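Local coordinates for protein putative phosphomethylpyrimidine kinase (Bacteroides thetaiotaomicron, PDB 3MBH) that probably phosphorylates pyridoxal with ATP, as a pyridoxal kinase of the ribokinase clan, and binds pyridoxal, at residues R90-Q93 with I94-F98. Residues are numbered along the deposited sequence; the frame is centred on the assembly and turned at random.
Sequences RQIQ and IVSDF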
loop_
_atom_site.group_PDB
_atom_site.type_symbol
_atom_site.label_atom_id
_atom_site.label_comp_id
_atom_site.label_asym_id
_atom_site.label_seq_id
_atom_site.Cartn_x
_atom_site.Cartn_y
_atom_site.Cartn_z
ATOM N N ARG A 90 18.487 36.468 -20.613
ATOM C CA ARG A 90 18.473 35.990 -21.992
ATOM C C ARG A 90 17.637 34.687 -22.144
ATOM O O ARG A 90 17.203 34.340 -23.218
ATOM C CB ARG A 90 19.911 35.768 -22.486
ATOM C CG ARG A 90 20.657 37.056 -22.679
ATOM C CD ARG A 90 22.163 36.952 -22.852
ATOM N NE ARG A 90 22.797 36.656 -21.554
ATOM C CZ ARG A 90 23.457 35.543 -21.263
ATOM N NH1 ARG A 90 23.666 34.606 -22.172
ATOM N NH2 ARG A 90 23.992 35.402 -20.058
ATOM N N GLN A 91 17.444 33.966 -21.061
ATOM C CA GLN A 91 16.724 32.712 -21.132
ATOM C C GLN A 91 15.252 32.899 -21.379
ATOM O O GLN A 91 14.627 32.022 -21.933
ATOM C CB GLN A 91 16.932 31.863 -19.866
ATOM C CG GLN A 91 18.398 31.517 -19.671
ATOM C CD GLN A 91 18.655 30.466 -18.620
ATOM O OE1 GLN A 91 17.711 29.932 -18.035
ATOM N NE2 GLN A 91 19.934 30.208 -18.330
ATOM N N ILE A 92 14.699 34.047 -21.027
ATOM C CA ILE A 92 13.254 34.177 -21.172
ATOM C C ILE A 92 12.837 33.968 -22.630
ATOM O O ILE A 92 11.948 33.183 -22.916
ATOM C CB ILE A 92 12.683 35.449 -20.592
ATOM C CG1 ILE A 92 12.525 35.276 -19.068
ATOM C CG2 ILE A 92 11.283 35.742 -21.274
ATOM C CD1 ILE A 92 13.901 35.362 -18.238
ATOM N N GLN A 93 13.554 34.569 -23.550
ATOM C CA GLN A 93 13.165 34.476 -24.959
ATOM C C GLN A 93 13.475 33.111 -25.565
ATOM O O GLN A 93 12.752 32.618 -26.408
ATOM C CB GLN A 93 13.792 35.597 -25.774
ATOM C CG GLN A 93 12.989 36.865 -25.797
ATOM C CD GLN A 93 11.532 36.703 -26.352
ATOM O OE1 GLN A 93 11.268 35.997 -27.345
ATOM N NE2 GLN A 93 10.606 37.344 -25.678
ATOM N N ILE A 94 14.562 32.520 -25.132
ATOM C CA ILE A 94 14.904 31.131 -25.518
ATOM C C ILE A 94 13.802 30.184 -25.074
ATOM O O ILE A 94 13.337 29.306 -25.829
ATOM C CB ILE A 94 16.270 30.674 -24.962
ATOM C CG1 ILE A 94 17.370 31.537 -25.575
ATOM C CG2 ILE A 94 16.485 29.169 -25.271
ATOM C CD1 ILE A 94 18.754 31.462 -24.884
ATOM N N VAL A 95 13.352 30.388 -23.855
ATOM C CA VAL A 95 12.329 29.533 -23.287
ATOM C C VAL A 95 10.979 29.813 -23.945
ATOM O O VAL A 95 10.254 28.885 -24.224
ATOM C CB VAL A 95 12.271 29.673 -21.769
ATOM C CG1 VAL A 95 11.095 28.887 -21.209
ATOM C CG2 VAL A 95 13.622 29.147 -21.157
ATOM N N SER A 96 10.662 31.078 -24.201
ATOM C CA SER A 96 9.432 31.408 -24.920
ATOM C C SER A 96 9.369 30.718 -26.291
ATOM O O SER A 96 8.329 30.165 -26.677
ATOM C CB SER A 96 9.284 32.920 -25.064
ATOM O OG SER A 96 9.408 33.549 -23.808
ATOM N N ASP A 97 10.480 30.741 -27.017
ATOM C CA ASP A 97 10.579 30.049 -28.322
ATOM C C ASP A 97 10.460 28.541 -28.205
ATOM O O ASP A 97 9.885 27.905 -29.082
ATOM C CB ASP A 97 11.892 30.402 -29.029
ATOM C CG ASP A 97 11.866 31.798 -29.627
ATOM O OD1 ASP A 97 10.761 32.349 -29.757
ATOM O OD2 ASP A 97 12.933 32.358 -29.955
ATOM N N PHE A 98 10.999 27.978 -27.118
ATOM C CA PHE A 98 10.918 26.572 -26.844
ATOM C C PHE A 98 9.466 26.152 -26.673
ATOM O O PHE A 98 9.025 25.208 -27.329
ATOM C CB PHE A 98 11.734 26.228 -25.603
ATOM C CG PHE A 98 11.589 24.815 -25.146
ATOM C CD1 PHE A 98 11.911 23.772 -25.972
ATOM C CD2 PHE A 98 11.092 24.529 -23.881
ATOM C CE1 PHE A 98 11.779 22.447 -25.540
ATOM C CE2 PHE A 98 10.953 23.212 -23.435
ATOM C CZ PHE A 98 11.284 22.161 -24.274
HETATM O O HOH W 1 13.431 35.012 -29.185
#
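I94 lays its side chain back along the backbone of R90: CG1 and CD1 each stand 3.7 Å from R90 O, so the contact is apolar carbon against a carbonyl near the N-terminal end of helix 91-102. The I94 side chain also packs on M64 and I68 of helix 64-73. Next, V95 N donates to Q91 O at 2.8 Å, while V95 CG2 presses on that oxygen at 3.1 Å. Q91's amide is engaged elsewhere, with G87 N, T43 O and T61 OG1.

S96, deposited in two conformers, gives I92 O two donors in the one described here. Its N approaches at 2.8 Å, tilted only 16° from the carbonyl plane, whereas OG comes from above that plane at 2.7 Å; chi1 of -53° folds the hydroxyl back over the preceding turn. I92 CG2 flanks OG at 3.8 Å. D97 N bonds Q93 O at 3.0 Å, and a water donates to both Q93 OE1 and D97 OD2, joining the two side chains, with Q93 bent at chi2 (-58°). D97 is seen to bind zinc in a crystal structure of this protein, although none is bound to this chain.

Within this beta-alpha-beta unit, between strands 80-83 and 108-111, the buried S96 OG can thus, in this conformer, spend its hydrogen bond on I92 O inside the helix, and the carboxylate and amide are coupled through water instead of directly.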